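PDB 1Z02: 2-oxo-1,2-dihydroquinoline 8-monooxygenase, oxygenase component from Pseudomonas putida, which probably acts as the oxygenase of a Rieske-type monooxygenase system, using a [2Fe-2S] cluster and a mononuclear iron to hydroxylate 2-oxo-1,2-dihydroquinoline. Local coordinates for residues A[183-188]-A[303-308]; A[187-192]-A[333-338]; A[312-317]-A[328-333]. All coordinates share one frame; numbering follows the deposited sequence.

Interaction 1: residues A[183-188]-A[303-308]; sequences PLWPSS and MVENWP
At the end of sheet strand 301-305, where the chain leaves the antiparallel sheet of the catalytic domain, Trp-185 of the incoming loop packs on Asn-306 and bonds to Glu-305. Asn-306 lies over one face of the indole: its CB stands 4.2 Å from the centroid of the five-membered ring of Trp-185, a CH-pi contact. The amide plane is 20° from the ring plane, and the amide lies beside the base of the tryptophan side chain, with Asn-306 CG 3.4 Å from Trp-185 CB. CG of Trp-185 sits between its own backbone N and carbonyl carbon (chi1 61°), and this turn carries the indole back along the strand end toward Glu-305. There the pyrrole N-H bonds within the ring plane, NE1 of Trp-185 to OE2 of Glu-305 at 3.3 Å, fairly straight at 159°, although the oxygen is approached from above its carboxylate plane. OE1 of the same carboxylate forms a salt bridge with Arg-293 on the neighbouring strand. Ser-188 brings OG to 3.2 Å from CB of Glu-305. Four waters complete the seam: one joins Leu-184 O to Asn-306 ND2, which also donates to His-291 O, a second joins Pro-186 O to Asn-306 OD1, a third lies between Ser-188 OG and Asn-306 N, and the fourth donates to Glu-305 OE2 while accepting from Ser-188 N. Direct contacts and bridging waters thus dock an irregular loop on a strand end of the Bet v 1-like domain of ring hydroxylases.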
loop_
_atom_site.group_PDB
_atom_site.type_symbol
_atom_site.label_atom_id
_atom_site.label_comp_id
_atom_site.label_asym_id
_atom_site.label_seq_id
_atom_site.Cartn_x
_atom_site.Cartn_y
_atom_site.Cartn_z
ATOM N N PRO A 183 43.784 16.315 -21.890
ATOM C CA PRO A 183 44.287 17.490 -22.609
ATOM C C PRO A 183 43.224 18.497 -23.059
ATOM O O PRO A 183 43.524 19.674 -23.252
ATOM C CB PRO A 183 45.022 16.868 -23.792
ATOM C CG PRO A 183 44.198 15.647 -24.078
ATOM C CD PRO A 183 43.969 15.092 -22.694
ATOM N N LEU A 184 41.987 18.032 -23.211
ATOM C CA LEU A 184 40.893 18.877 -23.678
ATOM C C LEU A 184 40.159 19.689 -22.615
ATOM O O LEU A 184 39.173 20.356 -22.927
ATOM C CB LEU A 184 39.887 18.019 -24.446
ATOM C CG LEU A 184 40.461 17.359 -25.698
ATOM C CD1 LEU A 184 39.525 16.245 -26.168
ATOM C CD2 LEU A 184 40.681 18.425 -26.776
ATOM N N TRP A 185 40.624 19.644 -21.371
ATOM C CA TRP A 185 39.970 20.399 -20.305
ATOM C C TRP A 185 40.779 20.429 -19.011
ATOM O O TRP A 185 41.583 19.532 -18.741
ATOM C CB TRP A 185 38.574 19.826 -20.036
ATOM C CG TRP A 185 38.563 18.391 -19.583
ATOM C CD1 TRP A 185 38.888 17.915 -18.342
ATOM C CD2 TRP A 185 38.210 17.248 -20.368
ATOM N NE1 TRP A 185 38.756 16.548 -18.308
ATOM C CE2 TRP A 185 38.342 16.111 -19.543
ATOM C CE3 TRP A 185 37.797 17.072 -21.696
ATOM C CZ2 TRP A 185 38.071 14.816 -19.995
ATOM C CZ3 TRP A 185 37.527 15.786 -22.149
ATOM C CH2 TRP A 185 37.668 14.673 -21.298
ATOM N N PRO A 186 40.587 21.479 -18.195
ATOM C CA PRO A 186 41.310 21.605 -16.925
ATOM C C PRO A 186 40.846 20.618 -15.845
ATOM O O PRO A 186 39.728 20.096 -15.893
ATOM C CB PRO A 186 41.075 23.064 -16.538
ATOM C CG PRO A 186 39.728 23.350 -17.121
ATOM C CD PRO A 186 39.811 22.699 -18.481
ATOM N N SER A 187 41.723 20.375 -14.874
ATOM C CA SER A 187 41.458 19.448 -13.779
ATOM C C SER A 187 40.188 19.744 -12.986
ATOM O O SER A 187 39.952 20.884 -12.578
ATOM C CB SER A 187 42.655 19.426 -12.816
ATOM O OG SER A 187 43.820 18.902 -13.434
ATOM N N SER A 188 39.381 18.708 -12.764
ATOM C CA SER A 188 38.149 18.851 -11.996
ATOM C C SER A 188 38.488 18.836 -10.511
ATOM O O SER A 188 39.298 18.016 -10.052
ATOM C CB SER A 188 37.174 17.708 -12.298
ATOM O OG SER A 188 36.715 17.758 -13.634
ATOM N N MET A 303 31.149 10.984 -11.459
ATOM C CA MET A 303 31.928 12.200 -11.640
ATOM C C MET A 303 31.848 12.566 -13.106
ATOM O O MET A 303 32.145 11.742 -13.969
ATOM C CB MET A 303 33.398 12.016 -11.259
ATOM C CG MET A 303 34.271 13.186 -11.734
ATOM S SD MET A 303 35.913 13.326 -10.975
ATOM C CE MET A 303 36.759 11.918 -11.709
ATOM N N VAL A 304 31.430 13.796 -13.382
ATOM C CA VAL A 304 31.334 14.279 -14.749
ATOM C C VAL A 304 32.271 15.477 -14.866
ATOM O O VAL A 304 31.883 16.608 -14.566
ATOM C CB VAL A 304 29.909 14.742 -15.098
ATOM C CG1 VAL A 304 29.776 14.882 -16.601
ATOM C CG2 VAL A 304 28.881 13.758 -14.563
ATOM N N GLU A 305 33.507 15.216 -15.291
ATOM C CA GLU A 305 34.517 16.257 -15.454
ATOM C C GLU A 305 34.111 17.261 -16.521
ATOM O O GLU A 305 33.478 16.904 -17.512
ATOM C CB GLU A 305 35.864 15.631 -15.848
ATOM C CG GLU A 305 36.354 14.581 -14.880
ATOM C CD GLU A 305 37.553 13.819 -15.393
ATOM O OE1 GLU A 305 37.513 12.567 -15.371
ATOM O OE2 GLU A 305 38.535 14.471 -15.810
ATOM N N ASN A 306 34.480 18.519 -16.305
ATOM C CA ASN A 306 34.197 19.592 -17.250
ATOM C C ASN A 306 32.714 19.784 -17.562
ATOM O O ASN A 306 32.325 20.005 -18.716
ATOM C CB ASN A 306 34.975 19.356 -18.544
ATOM C CG ASN A 306 35.413 20.646 -19.191
ATOM O OD1 ASN A 306 36.042 21.493 -18.548
ATOM N ND2 ASN A 306 35.094 20.808 -20.467
ATOM N N TRP A 307 31.889 19.712 -16.522
ATOM C CA TRP A 307 30.447 19.887 -16.670
ATOM C C TRP A 307 29.891 20.687 -15.490
ATOM O O TRP A 307 30.226 20.422 -14.332
ATOM C CB TRP A 307 29.765 18.521 -16.758
ATOM C CG TRP A 307 28.295 18.578 -17.030
ATOM C CD1 TRP A 307 27.295 18.712 -16.110
ATOM C CD2 TRP A 307 27.657 18.522 -18.311
ATOM N NE1 TRP A 307 26.073 18.741 -16.737
ATOM C CE2 TRP A 307 26.265 18.626 -18.090
ATOM C CE3 TRP A 307 28.125 18.395 -19.626
ATOM C CZ2 TRP A 307 25.336 18.607 -19.134
ATOM C CZ3 TRP A 307 27.198 18.376 -20.670
ATOM C CH2 TRP A 307 25.818 18.480 -20.414
ATOM N N PRO A 308 29.035 21.684 -15.769
ATOM C CA PRO A 308 28.576 22.088 -17.107
ATOM C C PRO A 308 29.547 23.001 -17.865
ATOM O O PRO A 308 29.367 23.270 -19.054
ATOM C CB PRO A 308 27.242 22.767 -16.818
ATOM C CG PRO A 308 27.458 23.360 -15.485
ATOM C CD PRO A 308 28.207 22.305 -14.723
HETATM O O HOH W 1 36.617 22.270 -22.633
HETATM O O HOH W 2 37.456 21.255 -16.065
HETATM O O HOH W 3 35.743 20.203 -13.909
HETATM O O HOH W 4 40.170 16.295 -14.429
#

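Interaction 2: residues A[187-192]-A[333-338]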
loop_
_atom_site.group_PDB
_atom_site.type_symbol
_atom_site.label_atom_id
_atom_site.label_comp_id
_atom_site.label_asym_id
_atom_site.label_seq_id
_atom_site.Cartn_x
_atom_site.Cartn_y
_atom_site.Cartn_z
ATOM N N SER A 187 41.723 20.375 -14.874
ATOM C CA SER A 187 41.458 19.448 -13.779
ATOM C C SER A 187 40.188 19.744 -12.986
ATOM O O SER A 187 39.952 20.884 -12.578
ATOM C CB SER A 187 42.655 19.426 -12.816
ATOM O OG SER A 187 43.820 18.902 -13.434
ATOM N N SER A 188 39.381 18.708 -12.764
ATOM C CA SER A 188 38.149 18.851 -11.996
ATOM C C SER A 188 38.488 18.836 -10.511
ATOM O O SER A 188 39.298 18.016 -10.052
ATOM C CB SER A 188 37.174 17.708 -12.298
ATOM O OG SER A 188 36.715 17.758 -13.634
ATOM N N PRO A 189 37.888 19.753 -9.741
ATOM C CA PRO A 189 38.145 19.819 -8.304
ATOM C C PRO A 189 37.394 18.726 -7.549
ATOM O O PRO A 189 36.439 18.147 -8.062
ATOM C CB PRO A 189 37.661 21.217 -7.936
ATOM C CG PRO A 189 36.507 21.416 -8.863
ATOM C CD PRO A 189 37.051 20.886 -10.178
ATOM N N SER A 190 37.842 18.450 -6.328
ATOM C CA SER A 190 37.228 17.438 -5.466
ATOM C C SER A 190 36.532 18.173 -4.322
ATOM O O SER A 190 36.846 19.338 -4.063
ATOM C CB SER A 190 38.310 16.507 -4.907
ATOM O OG SER A 190 37.774 15.589 -3.968
ATOM N N VAL A 191 35.584 17.534 -3.640
ATOM C CA VAL A 191 34.939 18.224 -2.530
ATOM C C VAL A 191 35.934 18.277 -1.362
ATOM O O VAL A 191 35.712 18.965 -0.363
ATOM C CB VAL A 191 33.619 17.534 -2.047
ATOM C CG1 VAL A 191 32.714 17.290 -3.194
ATOM C CG2 VAL A 191 33.911 16.309 -1.260
ATOM N N LEU A 192 37.050 17.562 -1.507
ATOM C CA LEU A 192 38.095 17.533 -0.481
ATOM C C LEU A 192 39.088 18.682 -0.645
ATOM O O LEU A 192 39.840 18.994 0.278
ATOM C CB LEU A 192 38.861 16.200 -0.521
ATOM C CG LEU A 192 38.124 14.913 -0.137
ATOM C CD1 LEU A 192 39.057 13.736 -0.319
ATOM C CD2 LEU A 192 37.650 14.992 1.309
ATOM N N VAL A 333 30.656 21.398 -8.173
ATOM C CA VAL A 333 31.767 21.888 -7.377
ATOM C C VAL A 333 32.685 22.775 -8.205
ATOM O O VAL A 333 32.936 22.499 -9.379
ATOM C CB VAL A 333 32.593 20.701 -6.813
ATOM C CG1 VAL A 333 33.690 21.219 -5.895
ATOM C CG2 VAL A 333 31.681 19.737 -6.048
ATOM N N ARG A 334 33.155 23.855 -7.592
ATOM C CA ARG A 334 34.086 24.776 -8.238
ATOM C C ARG A 334 34.918 25.434 -7.147
ATOM O O ARG A 334 34.373 25.915 -6.155
ATOM C CB ARG A 334 33.355 25.859 -9.032
ATOM C CG ARG A 334 34.316 26.739 -9.821
ATOM C CD ARG A 334 33.672 27.971 -10.424
ATOM N NE ARG A 334 34.660 28.745 -11.177
ATOM C CZ ARG A 334 34.662 28.866 -12.502
ATOM N NH1 ARG A 334 35.601 29.584 -13.103
ATOM N NH2 ARG A 334 33.721 28.280 -13.229
ATOM N N VAL A 335 36.234 25.446 -7.319
ATOM C CA VAL A 335 37.102 26.056 -6.326
ATOM C C VAL A 335 36.990 27.569 -6.442
ATOM O O VAL A 335 37.225 28.148 -7.505
ATOM C CB VAL A 335 38.575 25.625 -6.516
ATOM C CG1 VAL A 335 39.465 26.353 -5.510
ATOM C CG2 VAL A 335 38.701 24.114 -6.305
ATOM N N CYS A 336 36.609 28.200 -5.339
ATOM C CA CYS A 336 36.439 29.644 -5.298
ATOM C C CYS A 336 37.321 30.228 -4.208
ATOM O O CYS A 336 36.939 30.249 -3.042
ATOM C CB CYS A 336 34.972 29.981 -5.023
ATOM S SG CYS A 336 33.786 29.241 -6.226
ATOM N N PRO A 337 38.511 30.728 -4.580
ATOM C CA PRO A 337 39.467 31.315 -3.632
ATOM C C PRO A 337 38.977 32.542 -2.865
ATOM O O PRO A 337 39.053 32.598 -1.638
ATOM C CB PRO A 337 40.676 31.631 -4.511
ATOM C CG PRO A 337 40.572 30.624 -5.611
ATOM C CD PRO A 337 39.100 30.649 -5.926
ATOM N N THR A 338 38.485 33.534 -3.593
ATOM C CA THR A 338 38.001 34.756 -2.965
ATOM C C THR A 338 36.493 34.720 -2.816
ATOM O O THR A 338 35.829 33.881 -3.422
ATOM C CB THR A 338 38.389 36.005 -3.800
ATOM O OG1 THR A 338 37.591 36.080 -4.993
ATOM C CG2 THR A 338 39.854 35.932 -4.185
#
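Pro-189 fits its ring into the hollow between Val-333 and Val-335, two strand residues, with Val-333 CG1 over one face of the ring and Val-335 CG2 at its CB edge. The ring and the Val-333 side chain lie alongside each other, pointing opposite ways, with CG of Pro-189 4.1 Å from CG1 of Val-333. The approach to the other valine is the tight one: CB of Pro-189 and CG2 of Val-335 are 3.5 Å apart, closer than usual van der Waals contact. Between the two valines the strand backbone itself forms the floor, with Pro-189 CG 3.8 Å from Val-333 O and 4.2 Å from Arg-334 CA. Val-333 is gripped at both branches. With CG1 anti to the backbone N (chi1 -176°), that methyl is turned to the proline ring and to Ser-190 O, while CG2 receives CG1 of Val-191 at 3.9 Å, the two valine side chains crossing at about a right angle. An ST turn shapes the loop just beyond: Ser-190 OG accepts from Leu-192 N at 3.2 Å with an angle of 168°, and Ser-190 itself takes little part in the packing. Behind the contact, Val-333 also touches Ala-196 and Val-198 of strand 196-206. The surface buried between the segments is 203 Å², and it is apolar shape matching that joins them: a proline-containing loop laid across one strand of the antiparallel sheet in a Bet v 1-like catalytic domain.

Interaction 3: residues A[312-317]-A[328-333]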
loop_
_atom_site.group_PDB
_atom_site.type_symbol
_atom_site.label_atom_id
_atom_site.label_comp_id
_atom_site.label_asym_id
_atom_site.label_seq_id
_atom_site.Cartn_x
_atom_site.Cartn_y
_atom_site.Cartn_z
ATOM N N VAL A 312 34.366 23.421 -13.430
ATOM C CA VAL A 312 33.182 23.004 -12.684
ATOM C C VAL A 312 33.027 21.512 -12.939
ATOM O O VAL A 312 33.290 21.049 -14.046
ATOM C CB VAL A 312 31.904 23.720 -13.181
ATOM C CG1 VAL A 312 30.702 23.244 -12.387
ATOM C CG2 VAL A 312 32.059 25.226 -13.047
ATOM N N VAL A 313 32.606 20.764 -11.921
ATOM C CA VAL A 313 32.421 19.315 -12.049
ATOM C C VAL A 313 31.130 18.873 -11.359
ATOM O O VAL A 313 30.732 19.452 -10.342
ATOM C CB VAL A 313 33.617 18.543 -11.432
ATOM C CG1 VAL A 313 33.764 18.893 -9.962
ATOM C CG2 VAL A 313 33.411 17.046 -11.587
ATOM N N GLN A 314 30.466 17.861 -11.922
ATOM C CA GLN A 314 29.231 17.352 -11.336
ATOM C C GLN A 314 29.415 15.969 -10.728
ATOM O O GLN A 314 29.962 15.065 -11.364
ATOM C CB GLN A 314 28.103 17.292 -12.373
ATOM C CG GLN A 314 26.753 16.885 -11.760
ATOM C CD GLN A 314 25.573 17.103 -12.701
ATOM O OE1 GLN A 314 25.527 18.091 -13.430
ATOM N NE2 GLN A 314 24.608 16.190 -12.673
ATOM N N TYR A 315 28.960 15.824 -9.487
ATOM C CA TYR A 315 29.050 14.560 -8.761
ATOM C C TYR A 315 27.653 14.098 -8.394
ATOM O O TYR A 315 26.798 14.914 -8.054
ATOM C CB TYR A 315 29.849 14.729 -7.463
ATOM C CG TYR A 315 31.315 15.019 -7.662
ATOM C CD1 TYR A 315 31.857 16.250 -7.290
ATOM C CD2 TYR A 315 32.167 14.053 -8.195
ATOM C CE1 TYR A 315 33.213 16.512 -7.439
ATOM C CE2 TYR A 315 33.523 14.302 -8.348
ATOM C CZ TYR A 315 34.040 15.537 -7.967
ATOM O OH TYR A 315 35.382 15.795 -8.129
ATOM N N GLU A 316 27.422 12.791 -8.459
ATOM C CA GLU A 316 26.124 12.242 -8.099
ATOM C C GLU A 316 26.252 10.992 -7.242
ATOM O O GLU A 316 27.213 10.226 -7.355
ATOM C CB GLU A 316 25.297 11.892 -9.338
ATOM C CG GLU A 316 25.086 13.029 -10.308
ATOM C CD GLU A 316 24.044 12.699 -11.357
ATOM O OE1 GLU A 316 23.905 11.507 -11.712
ATOM O OE2 GLU A 316 23.367 13.633 -11.839
ATOM N N TRP A 317 25.271 10.813 -6.369
ATOM C CA TRP A 317 25.188 9.656 -5.491
ATOM C C TRP A 317 23.758 9.152 -5.664
ATOM O O TRP A 317 22.869 9.921 -6.020
ATOM C CB TRP A 317 25.407 10.067 -4.035
ATOM C CG TRP A 317 26.837 10.295 -3.650
ATOM C CD1 TRP A 317 27.692 9.377 -3.114
ATOM C CD2 TRP A 317 27.573 11.525 -3.747
ATOM N NE1 TRP A 317 28.914 9.956 -2.865
ATOM C CE2 TRP A 317 28.868 11.272 -3.245
ATOM C CE3 TRP A 317 27.259 12.812 -4.206
ATOM C CZ2 TRP A 317 29.859 12.264 -3.191
ATOM C CZ3 TRP A 317 28.243 13.804 -4.152
ATOM C CH2 TRP A 317 29.529 13.520 -3.646
ATOM N N TYR A 328 18.757 10.637 -4.432
ATOM C CA TYR A 328 19.573 11.070 -5.562
ATOM C C TYR A 328 20.221 12.443 -5.339
ATOM O O TYR A 328 19.541 13.471 -5.268
ATOM C CB TYR A 328 18.694 11.066 -6.814
ATOM C CG TYR A 328 19.290 11.697 -8.052
ATOM C CD1 TYR A 328 20.565 11.342 -8.510
ATOM C CD2 TYR A 328 18.543 12.595 -8.814
ATOM C CE1 TYR A 328 21.074 11.866 -9.705
ATOM C CE2 TYR A 328 19.039 13.120 -10.006
ATOM C CZ TYR A 328 20.301 12.751 -10.450
ATOM O OH TYR A 328 20.752 13.255 -11.651
ATOM N N TRP A 329 21.547 12.443 -5.221
ATOM C CA TRP A 329 22.305 13.670 -5.011
ATOM C C TRP A 329 22.887 14.204 -6.312
ATOM O O TRP A 329 23.364 13.435 -7.147
ATOM C CB TRP A 329 23.456 13.431 -4.029
ATOM C CG TRP A 329 23.029 13.179 -2.615
ATOM C CD1 TRP A 329 22.307 12.115 -2.143
ATOM C CD2 TRP A 329 23.327 13.997 -1.476
ATOM N NE1 TRP A 329 22.143 12.225 -0.781
ATOM C CE2 TRP A 329 22.758 13.371 -0.346
ATOM C CE3 TRP A 329 24.021 15.204 -1.301
ATOM C CZ2 TRP A 329 22.864 13.907 0.943
ATOM C CZ3 TRP A 329 24.126 15.738 -0.022
ATOM C CH2 TRP A 329 23.550 15.088 1.083
ATOM N N GLU A 330 22.827 15.524 -6.475
ATOM C CA GLU A 330 23.384 16.209 -7.641
ATOM C C GLU A 330 24.104 17.446 -7.131
ATOM O O GLU A 330 23.456 18.359 -6.637
ATOM C CB GLU A 330 22.300 16.703 -8.592
ATOM C CG GLU A 330 21.458 15.665 -9.250
ATOM C CD GLU A 330 20.392 16.306 -10.094
ATOM O OE1 GLU A 330 20.734 16.921 -11.127
ATOM O OE2 GLU A 330 19.211 16.217 -9.711
ATOM N N ILE A 331 25.427 17.484 -7.230
ATOM C CA ILE A 331 26.141 18.675 -6.801
ATOM C C ILE A 331 27.137 19.140 -7.850
ATOM O O ILE A 331 27.652 18.347 -8.647
ATOM C CB ILE A 331 26.908 18.471 -5.449
ATOM C CG1 ILE A 331 28.073 17.494 -5.639
ATOM C CG2 ILE A 331 25.942 18.011 -4.366
ATOM C CD1 ILE A 331 29.018 17.424 -4.472
ATOM N N LEU A 332 27.389 20.445 -7.844
ATOM C CA LEU A 332 28.344 21.066 -8.752
ATOM C C LEU A 332 29.401 21.664 -7.848
ATOM O O LEU A 332 29.082 22.342 -6.870
ATOM C CB LEU A 332 27.679 22.165 -9.587
ATOM C CG LEU A 332 26.643 21.675 -10.596
ATOM C CD1 LEU A 332 25.999 22.844 -11.297
ATOM C CD2 LEU A 332 27.317 20.740 -11.584
ATOM N N VAL A 333 30.656 21.398 -8.173
ATOM C CA VAL A 333 31.767 21.888 -7.377
ATOM C C VAL A 333 32.685 22.775 -8.205
ATOM O O VAL A 333 32.936 22.499 -9.379
ATOM C CB VAL A 333 32.593 20.701 -6.813
ATOM C CG1 VAL A 333 33.690 21.219 -5.895
ATOM C CG2 VAL A 333 31.681 19.737 -6.048
#
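Glu-316 and Tyr-328 meet through a 2.6 Å hydrogen bond from the phenol OH of Tyr-328 to OE2 of Glu-316, with ring and carboxylate planes 89° apart. Gln-314 NE2 donates to the same OE2 at 3.0 Å from the opposite face of the carboxylate, so two donors grip one oxygen. Without the carboxylate, as with an alanine here, the Tyr-328 hydroxyl and the Gln-314 amide would probably lose their shared acceptor. Leu-332 CD2 lies on the same sheet face, 3.6 Å from Gln-314 CB. On the other face, Ile-331 CD1 abuts the edge of the Trp-317 indole, 3.7 Å from CZ3, and Val-333 CG2 reaches the edge of the Tyr-315 ring at CD1, also 3.7 Å away. Antiparallel backbone pairing of the two strand segments, whose directions differ by 167°, sets these groups in register; Ile-331 N to Tyr-315 O, for instance, spans 3.0 Å at 169°. Further out, Arg-369 makes a cation-pi contact with Tyr-328. The side chain of Tyr-328 lies about 7 Å from the bound iron and about 5 Å from the side chain of its ligand Asp-365. The hairpin lies between strands 301-305 and 196-206, with helix 339-359 against the face bearing Gln-314, Glu-330 and Leu-332.

From the N terminus, the irregular loop 183-192 precedes strand 196-206 and supplies one side of both interaction 1 and interaction 2, which share Ser-187 and Ser-188. Interaction 1 closes a loop of 114 intervening residues onto the end of strand 301-305; interaction 2 closes a longer one, of 140, onto strand 325-335. Interaction 3 is the local hairpin 313-320/325-335: it follows interaction 1 in series and is nested inside the loop closed by interaction 2. Direct touches join them: Val-304 N lies 2.8 Å from Gln-314 O, and Pro-189 O 2.6 Å from Tyr-315 OH. Interactions 1 and 2 fasten the loop to the sheet, while interaction 3 pairs two of its strands.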